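Local coordinates for protein guanine deaminase (Escherichia coli, PDB 6OHB) that catalyses the zinc-dependent hydrolytic deamination of guanine to xanthine and ammonia, the single step of guanine degradation to xanthine, at residues A[76-81]-A[335-340]; A[129-134]-A[159-164]; A[386-391]-A[427-432]. One frame throughout, in Å; residues are numbered along the deposited sequence.

In the fold
All three contacts are buried, but at different depths of the fold. Contact 1 is the most central, about 7 Å from the centre of the chain, and joins strand 73-84, which carries the zinc ligands His82 and His84, to helix 336-349. Contact 2 lies about 10 Å out and packs the end of helix 116-132 against the loop entering strand 164-169. Contact 3, about 16 Å out, pairs strands 388-391 and 425-430 away from the active site. Contacts 1 and 3 hold neighbouring strands, 73-84 and 388-391, with Gly77 N hydrogen-bonded to Asp387 O; Phe78 N is hydrogen-bonded to Gly134 O of contact 2. Contacts 1 and 2 are apolar; contact 3 combines backbone hydrogen bonds with an aromatic stack.

Contact 1: A[76-81]-A[335-340]; sequences PGFVDT and NMLQTL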
loop_
_atom_site.group_PDB
_atom_site.type_symbol
_atom_site.label_atom_id
_atom_site.label_comp_id
_atom_site.label_asym_id
_atom_site.label_seq_id
_atom_site.Cartn_x
_atom_site.Cartn_y
_atom_site.Cartn_z
ATOM N N PRO A 76 -3.585 18.052 13.014
ATOM C CA PRO A 76 -3.194 17.565 14.339
ATOM C C PRO A 76 -2.379 16.287 14.209
ATOM O O PRO A 76 -2.518 15.536 13.243
ATOM C CB PRO A 76 -4.534 17.311 15.040
ATOM C CG PRO A 76 -5.542 18.082 14.251
ATOM C CD PRO A 76 -5.048 18.077 12.843
ATOM N N GLY A 77 -1.510 16.056 15.192
ATOM C CA GLY A 77 -0.665 14.873 15.160
ATOM C C GLY A 77 -1.491 13.600 15.093
ATOM O O GLY A 77 -2.568 13.499 15.686
ATOM N N PHE A 78 -0.999 12.631 14.324
ATOM C CA PHE A 78 -1.710 11.367 14.188
ATOM C C PHE A 78 -1.611 10.530 15.461
ATOM O O PHE A 78 -0.616 10.578 16.198
ATOM C CB PHE A 78 -1.178 10.578 12.990
ATOM C CG PHE A 78 -1.305 11.312 11.688
ATOM C CD1 PHE A 78 -2.496 11.933 11.343
ATOM C CD2 PHE A 78 -0.231 11.402 10.818
ATOM C CE1 PHE A 78 -2.620 12.621 10.153
ATOM C CE2 PHE A 78 -0.348 12.090 9.622
ATOM C CZ PHE A 78 -1.547 12.700 9.291
ATOM N N VAL A 79 -2.649 9.719 15.674
ATOM C CA VAL A 79 -2.820 8.904 16.871
ATOM C C VAL A 79 -2.840 7.442 16.437
ATOM O O VAL A 79 -3.782 6.996 15.766
ATOM C CB VAL A 79 -4.102 9.268 17.629
ATOM C CG1 VAL A 79 -4.246 8.395 18.867
ATOM C CG2 VAL A 79 -4.099 10.756 17.999
ATOM N N ASP A 80 -1.813 6.694 16.843
ATOM C CA ASP A 80 -1.636 5.288 16.490
ATOM C C ASP A 80 -2.037 4.436 17.691
ATOM O O ASP A 80 -1.311 4.384 18.688
ATOM C CB ASP A 80 -0.180 5.034 16.100
ATOM C CG ASP A 80 0.019 3.715 15.373
ATOM O OD1 ASP A 80 -0.779 2.772 15.582
ATOM O OD2 ASP A 80 0.993 3.626 14.594
ATOM N N THR A 81 -3.163 3.728 17.583
ATOM C CA THR A 81 -3.755 3.096 18.758
ATOM C C THR A 81 -3.306 1.655 19.010
ATOM O O THR A 81 -3.775 1.053 19.982
ATOM C CB THR A 81 -5.286 3.134 18.671
ATOM O OG1 THR A 81 -5.731 2.418 17.511
ATOM C CG2 THR A 81 -5.787 4.578 18.616
ATOM N N ASN A 335 3.246 4.560 8.817
ATOM C CA ASN A 335 2.573 5.728 8.268
ATOM C C ASN A 335 1.061 5.591 8.365
ATOM O O ASN A 335 0.485 4.603 7.893
ATOM C CB ASN A 335 2.988 5.949 6.815
ATOM C CG ASN A 335 2.557 7.307 6.291
ATOM O OD1 ASN A 335 1.459 7.457 5.748
ATOM N ND2 ASN A 335 3.416 8.309 6.464
ATOM N N MET A 336 0.426 6.606 8.960
ATOM C CA MET A 336 -1.020 6.590 9.155
ATOM C C MET A 336 -1.773 6.744 7.837
ATOM O O MET A 336 -2.846 6.156 7.659
ATOM C CB MET A 336 -1.418 7.703 10.131
ATOM C CG MET A 336 -2.898 7.745 10.515
ATOM S SD MET A 336 -3.514 6.281 11.374
ATOM C CE MET A 336 -2.136 5.874 12.445
ATOM N N LEU A 337 -1.238 7.535 6.902
ATOM C CA LEU A 337 -1.911 7.700 5.616
ATOM C C LEU A 337 -2.044 6.361 4.903
ATOM O O LEU A 337 -3.115 6.019 4.382
ATOM C CB LEU A 337 -1.169 8.720 4.747
ATOM C CG LEU A 337 -0.986 10.126 5.332
ATOM C CD1 LEU A 337 -0.112 10.974 4.419
ATOM C CD2 LEU A 337 -2.329 10.796 5.566
ATOM N N GLN A 338 -0.956 5.588 4.867
ATOM C CA GLN A 338 -0.997 4.266 4.255
ATOM C C GLN A 338 -1.911 3.322 5.030
ATOM O O GLN A 338 -2.597 2.483 4.429
ATOM C CB GLN A 338 0.423 3.704 4.158
ATOM C CG GLN A 338 1.340 4.571 3.316
ATOM C CD GLN A 338 2.726 3.982 3.145
ATOM O OE1 GLN A 338 3.475 3.839 4.110
ATOM N NE2 GLN A 338 3.075 3.643 1.910
ATOM N N THR A 339 -1.937 3.444 6.365
ATOM C CA THR A 339 -2.866 2.643 7.165
ATOM C C THR A 339 -4.310 2.916 6.768
ATOM O O THR A 339 -5.119 1.988 6.639
ATOM C CB THR A 339 -2.662 2.911 8.658
ATOM O OG1 THR A 339 -1.303 2.635 9.012
ATOM C CG2 THR A 339 -3.578 2.029 9.491
ATOM N N LEU A 340 -4.653 4.187 6.565
ATOM C CA LEU A 340 -6.009 4.518 6.150
ATOM C C LEU A 340 -6.273 4.053 4.725
ATOM O O LEU A 340 -7.400 3.676 4.396
ATOM C CB LEU A 340 -6.247 6.019 6.281
ATOM C CG LEU A 340 -6.180 6.596 7.696
ATOM C CD1 LEU A 340 -6.079 8.116 7.629
ATOM C CD2 LEU A 340 -7.386 6.161 8.522
#
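Phe78 lays its CB and the near part of its ring across the root of the Met336 side chain, with Phe78 CG 3.9 Å from Met336 CB. Phe78 keeps CG beside its backbone N (chi1 -59°), which brings the ring alongside the first turn of helix 336-349, where Phe78 CZ comes to 4.3 Å from Leu337 CD2. Met336 sets off with CG anti to its backbone N (chi1 -176°), then curls at chi2 and chi3, which brings its methyl against the strand backbone: Met336 CE lies 3.9 Å from Val79 O and 4.1 Å from Asp80 CA. In this amidohydrolase-family TIM barrel, strand 73-84 goes on from here to the zinc ligands His82 and His84, and Asp80 OD2 is hydrogen-bonded to OG1 of Thr326, the residue before the ligand Asp327. Replacing Met336 by alanine would keep CB against the phenyl ring but is likely to open a gap beside Val79 O and Asp80 CA, where the methyl now lies. Asn335, the N-cap, fixes the helix start, its OD1 accepting from Gln338 N at 3.2 Å on an in-plane lone pair. Asn335 O is gripped from opposite faces by Thr339 N and Thr339 OG1, the latter at 2.9 Å.

Contact 2: A[129-134]-A[159-164]; sequences QLLRNG and INMRMI
Leu131 and Met161 pass head to tail, bringing Leu131 CD2 to 3.8 Å from Met161 CE where the end of helix 116-132 faces the loop that enters barrel strand 164-169. Both segments belong to the TIM-barrel domain of the amidohydrolase family, and they meet through side-chain ends alone, their nearest CA atoms being 10.0 Å apart. Met161 covers much of that distance, being extended through chi2 with CG anti to the backbone N (chi1 -177°), and Leu131 reaches out to meet it. Leu130 CD1 is met by Met163 CE at 4.0 Å, the two side chains nearly perpendicular, while Met161 CE lies slightly farther off. Against this buried methyl cluster, Ile159 forms the looser margin: it still meets Leu131 end on, their CD1 methyls 4.0 Å apart, but is partly exposed, and Asn160 lies outside the packing, its ND2 hydrogen-bonded to Asp431 OD2. On the helix side, Arg132, also partly exposed, forms a salt bridge with Asp422 and packs on Pro397 of the second subunit. A Schellman motif with Gly134 as its C-prime residue ends the helix, and Asn133 ND2 folds back to donate to Gln129 O at 2.9 Å, nearly straight at 174°.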
loop_
_atom_site.group_PDB
_atom_site.type_symbol
_atom_site.label_atom_id
_atom_site.label_comp_id
_atom_site.label_asym_id
_atom_site.label_seq_id
_atom_site.Cartn_x
_atom_site.Cartn_y
_atom_site.Cartn_z
ATOM N N GLN A 129 10.945 6.906 13.943
ATOM C CA GLN A 129 9.965 6.474 12.951
ATOM C C GLN A 129 8.599 7.084 13.227
ATOM O O GLN A 129 7.903 7.503 12.295
ATOM C CB GLN A 129 9.880 4.949 12.906
ATOM C CG GLN A 129 11.179 4.274 12.501
ATOM C CD GLN A 129 11.852 4.949 11.323
ATOM O OE1 GLN A 129 11.337 4.933 10.210
ATOM N NE2 GLN A 129 13.011 5.552 11.567
ATOM N N LEU A 130 8.181 7.108 14.495
ATOM C CA LEU A 130 6.929 7.774 14.847
ATOM C C LEU A 130 6.925 9.223 14.364
ATOM O O LEU A 130 5.983 9.668 13.696
ATOM C CB LEU A 130 6.700 7.713 16.355
ATOM C CG LEU A 130 6.412 6.338 16.957
ATOM C CD1 LEU A 130 6.177 6.467 18.454
ATOM C CD2 LEU A 130 5.221 5.684 16.263
ATOM N N LEU A 131 7.971 9.979 14.708
ATOM C CA LEU A 131 7.999 11.402 14.374
ATOM C C LEU A 131 7.983 11.624 12.863
ATOM O O LEU A 131 7.189 12.427 12.353
ATOM C CB LEU A 131 9.220 12.067 15.009
ATOM C CG LEU A 131 9.199 12.090 16.538
ATOM C CD1 LEU A 131 10.423 12.815 17.076
ATOM C CD2 LEU A 131 7.913 12.741 17.039
ATOM N N ARG A 132 8.840 10.907 12.123
ATOM C CA ARG A 132 8.937 11.155 10.686
ATOM C C ARG A 132 7.671 10.773 9.926
ATOM O O ARG A 132 7.527 11.167 8.765
ATOM C CB ARG A 132 10.142 10.419 10.084
ATOM C CG ARG A 132 9.910 8.948 9.808
ATOM C CD ARG A 132 10.498 8.524 8.460
ATOM N NE ARG A 132 11.876 8.973 8.282
ATOM C CZ ARG A 132 12.556 8.870 7.144
ATOM N NH1 ARG A 132 11.989 8.326 6.075
ATOM N NH2 ARG A 132 13.805 9.308 7.075
ATOM N N ASN A 133 6.748 10.041 10.541
ATOM C CA ASN A 133 5.475 9.731 9.906
ATOM C C ASN A 133 4.313 10.537 10.481
ATOM O O ASN A 133 3.159 10.278 10.129
ATOM C CB ASN A 133 5.193 8.233 10.000
ATOM C CG ASN A 133 6.077 7.424 9.060
ATOM O OD1 ASN A 133 5.768 7.270 7.881
ATOM N ND2 ASN A 133 7.191 6.930 9.574
ATOM N N GLY A 134 4.585 11.494 11.364
ATOM C CA GLY A 134 3.526 12.337 11.873
ATOM C C GLY A 134 2.710 11.751 13.001
ATOM O O GLY A 134 1.668 12.319 13.342
ATOM N N ILE A 159 11.548 14.084 24.710
ATOM C CA ILE A 159 10.891 15.100 23.897
ATOM C C ILE A 159 9.523 15.471 24.453
ATOM O O ILE A 159 8.748 16.157 23.777
ATOM C CB ILE A 159 10.769 14.648 22.432
ATOM C CG1 ILE A 159 9.878 13.405 22.336
ATOM C CG2 ILE A 159 12.144 14.384 21.834
ATOM C CD1 ILE A 159 9.358 13.129 20.942
ATOM N N ASN A 160 9.212 15.038 25.675
ATOM C CA ASN A 160 7.918 15.276 26.314
ATOM C C ASN A 160 6.756 14.846 25.414
ATOM O O ASN A 160 5.756 15.551 25.250
ATOM C CB ASN A 160 7.773 16.737 26.737
ATOM C CG ASN A 160 6.624 16.944 27.704
ATOM O OD1 ASN A 160 6.176 16.005 28.368
ATOM N ND2 ASN A 160 6.129 18.172 27.776
ATOM N N MET A 161 6.886 13.649 24.859
ATOM C CA MET A 161 5.846 13.054 24.037
ATOM C C MET A 161 4.733 12.503 24.923
ATOM O O MET A 161 4.979 12.038 26.040
ATOM C CB MET A 161 6.450 11.934 23.187
ATOM C CG MET A 161 5.511 11.248 22.219
ATOM S SD MET A 161 6.404 9.983 21.274
ATOM C CE MET A 161 6.146 10.550 19.599
ATOM N N ARG A 162 3.493 12.585 24.436
ATOM C CA ARG A 162 2.376 11.901 25.085
ATOM C C ARG A 162 2.250 10.507 24.485
ATOM O O ARG A 162 1.844 10.352 23.328
ATOM C CB ARG A 162 1.065 12.671 24.942
ATOM C CG ARG A 162 -0.064 12.037 25.757
ATOM C CD ARG A 162 -1.267 12.958 25.922
ATOM N NE ARG A 162 -1.003 14.102 26.799
ATOM C CZ ARG A 162 -1.120 14.084 28.125
ATOM N NH1 ARG A 162 -1.494 12.976 28.754
ATOM N NH2 ARG A 162 -0.865 15.181 28.830
ATOM N N MET A 163 2.585 9.494 25.278
ATOM C CA MET A 163 2.601 8.114 24.829
ATOM C C MET A 163 2.050 7.220 25.930
ATOM O O MET A 163 2.369 7.402 27.107
ATOM C CB MET A 163 4.027 7.673 24.460
ATOM C CG MET A 163 4.223 6.166 24.388
ATOM S SD MET A 163 5.926 5.698 24.050
ATOM C CE MET A 163 6.150 6.393 22.412
ATOM N N ILE A 164 1.240 6.244 25.538
ATOM C CA ILE A 164 0.772 5.202 26.440
ATOM C C ILE A 164 1.535 3.927 26.113
ATOM O O ILE A 164 1.567 3.491 24.954
ATOM C CB ILE A 164 -0.744 4.985 26.306
ATOM C CG1 ILE A 164 -1.471 6.322 26.180
ATOM C CG2 ILE A 164 -1.273 4.173 27.487
ATOM C CD1 ILE A 164 -2.963 6.181 25.959
#

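Contact 3: A[386-391]-A[427-432]; sequences ADFVVM and RTYVDG
Phe388 and Tyr429 run alongside each other from neighbouring strands, their rings forming an offset stack with centroids 4.5 Å apart and planes only 10° from parallel. The displacement puts Phe388 CZ over the face of the tyrosine ring, toward its rim and 3.3 Å from Tyr429 CG, while Tyr429 CB sits over the phenyl face in a CH-pi contact. Phe388 reaches this place by setting its CG between the backbone N and the carbonyl carbon (chi1 60°), which swings the ring over its partner. Further along the same face, Val390 and Arg427 run together, with Val390 CB 3.9 Å from Arg427 CB. The opposite face carries Val389 and Thr428, whose pair is non-hydrogen-bonded.

Between these two faces, the backbones of strands 388-391 and 425-430 pair antiparallel, away from the zinc site. Phe388 and Tyr429 exchange two backbone bonds, of which Tyr429 N to Phe388 O is 2.9 Å long, and Val390 and Arg427 exchange two more. A tight turn follows, with positive phi at both Asp431 and Gly432, and makes a beta hairpin of strands 425-430 and 433-437. In it Gly432 N donates to Ala386 O, and Asp431 N donates to Asp387 OD1 at 2.9 Å and 178°, almost in line with the carboxylate C-O bond.

A second shell sets these groups in place. Arg201 makes a salt bridge with Asp387 OD2, Tyr69 OH is hydrogen-bonded to Tyr429 OH, and Thr428 OG1 to Leu131 O. Strand 73-84 borders strand 388-391 on its other side, with Ile74 touching Phe388.

With Asp431 N donating to OD1 and Arg201 paired with OD2, the buried acid of Asp387 is probably stabilised as the anion, tying the hairpin turn to Arg201.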
loop_
_atom_site.group_PDB
_atom_site.type_symbol
_atom_site.label_atom_id
_atom_site.label_comp_id
_atom_site.label_asym_id
_atom_site.label_seq_id
_atom_site.Cartn_x
_atom_site.Cartn_y
_atom_site.Cartn_z
ATOM N N ALA A 386 -0.118 21.097 21.926
ATOM C CA ALA A 386 0.263 21.475 20.564
ATOM C C ALA A 386 1.147 20.391 19.941
ATOM O O ALA A 386 2.357 20.539 19.772
ATOM C CB ALA A 386 0.950 22.837 20.568
ATOM N N ASP A 387 0.499 19.286 19.585
ATOM C CA ASP A 387 1.104 18.212 18.803
ATOM C C ASP A 387 0.518 18.327 17.404
ATOM O O ASP A 387 -0.685 18.119 17.222
ATOM C CB ASP A 387 0.784 16.834 19.384
ATOM C CG ASP A 387 1.321 16.630 20.788
ATOM O OD1 ASP A 387 2.237 17.369 21.216
ATOM O OD2 ASP A 387 0.808 15.712 21.467
ATOM N N PHE A 388 1.344 18.656 16.414
ATOM C CA PHE A 388 0.790 18.791 15.075
ATOM C C PHE A 388 1.852 18.485 14.029
ATOM O O PHE A 388 3.045 18.387 14.324
ATOM C CB PHE A 388 0.174 20.180 14.848
ATOM C CG PHE A 388 1.140 21.328 15.008
ATOM C CD1 PHE A 388 1.386 21.879 16.255
ATOM C CD2 PHE A 388 1.765 21.886 13.900
ATOM C CE1 PHE A 388 2.259 22.949 16.401
ATOM C CE2 PHE A 388 2.634 22.955 14.038
ATOM C CZ PHE A 388 2.882 23.487 15.291
ATOM N N VAL A 389 1.385 18.310 12.795
ATOM C CA VAL A 389 2.213 17.895 11.672
ATOM C C VAL A 389 1.978 18.851 10.509
ATOM O O VAL A 389 0.828 19.111 10.129
ATOM C CB VAL A 389 1.912 16.447 11.237
ATOM C CG1 VAL A 389 2.891 16.001 10.152
ATOM C CG2 VAL A 389 1.956 15.510 12.433
ATOM N N VAL A 390 3.062 19.376 9.955
ATOM C CA VAL A 390 3.022 20.100 8.691
ATOM C C VAL A 390 3.259 19.084 7.579
ATOM O O VAL A 390 4.323 18.449 7.532
ATOM C CB VAL A 390 4.073 21.218 8.658
ATOM C CG1 VAL A 390 3.916 22.054 7.405
ATOM C CG2 VAL A 390 3.969 22.078 9.918
ATOM N N MET A 391 2.281 18.972 6.674
ATOM C CA MET A 391 2.204 17.996 5.602
ATOM C C MET A 391 2.426 18.672 4.261
ATOM O O MET A 391 1.977 19.804 4.038
ATOM C CB MET A 391 0.821 17.331 5.541
ATOM C CG MET A 391 0.280 16.784 6.834
ATOM S SD MET A 391 0.708 15.059 7.041
ATOM C CE MET A 391 -0.014 14.369 5.554
ATOM N N ARG A 427 7.113 18.626 8.629
ATOM C CA ARG A 427 7.567 18.985 9.967
ATOM C C ARG A 427 6.676 18.287 10.986
ATOM O O ARG A 427 5.487 18.069 10.739
ATOM C CB ARG A 427 7.525 20.514 10.213
ATOM C CG ARG A 427 8.420 21.394 9.320
ATOM C CD ARG A 427 9.878 21.390 9.764
ATOM N NE ARG A 427 10.712 22.290 8.963
ATOM C CZ ARG A 427 11.245 21.984 7.779
ATOM N NH1 ARG A 427 11.039 20.789 7.226
ATOM N NH2 ARG A 427 11.992 22.878 7.143
ATOM N N THR A 428 7.252 17.945 12.136
ATOM C CA THR A 428 6.479 17.410 13.251
ATOM C C THR A 428 6.812 18.193 14.514
ATOM O O THR A 428 7.988 18.293 14.902
ATOM C CB THR A 428 6.733 15.908 13.464
ATOM O OG1 THR A 428 6.381 15.192 12.274
ATOM C CG2 THR A 428 5.889 15.379 14.621
ATOM N N TYR A 429 5.762 18.712 15.158
ATOM C CA TYR A 429 5.837 19.449 16.411
ATOM C C TYR A 429 5.227 18.604 17.522
ATOM O O TYR A 429 4.098 18.108 17.387
ATOM C CB TYR A 429 5.082 20.782 16.316
ATOM C CG TYR A 429 5.789 21.887 15.555
ATOM C CD1 TYR A 429 5.854 21.874 14.162
ATOM C CD2 TYR A 429 6.379 22.957 16.229
ATOM C CE1 TYR A 429 6.498 22.893 13.459
ATOM C CE2 TYR A 429 7.024 23.977 15.536
ATOM C CZ TYR A 429 7.079 23.941 14.153
ATOM O OH TYR A 429 7.717 24.955 13.468
ATOM N N VAL A 430 5.959 18.464 18.624
ATOM C CA VAL A 430 5.473 17.775 19.814
ATOM C C VAL A 430 5.665 18.702 21.008
ATOM O O VAL A 430 6.747 19.278 21.182
ATOM C CB VAL A 430 6.201 16.435 20.034
ATOM C CG1 VAL A 430 6.009 15.942 21.454
ATOM C CG2 VAL A 430 5.704 15.396 19.032
ATOM N N ASP A 431 4.616 18.847 21.822
ATOM C CA ASP A 431 4.643 19.739 22.986
ATOM C C ASP A 431 5.002 21.170 22.571
ATOM O O ASP A 431 5.784 21.855 23.233
ATOM C CB ASP A 431 5.598 19.210 24.063
ATOM C CG ASP A 431 5.466 19.957 25.382
ATOM O OD1 ASP A 431 4.322 20.139 25.853
ATOM O OD2 ASP A 431 6.509 20.356 25.945
ATOM N N GLY A 432 4.476 21.598 21.425
ATOM C CA GLY A 432 4.741 22.933 20.933
ATOM C C GLY A 432 6.147 23.141 20.426
ATOM O O GLY A 432 6.541 24.282 20.177
#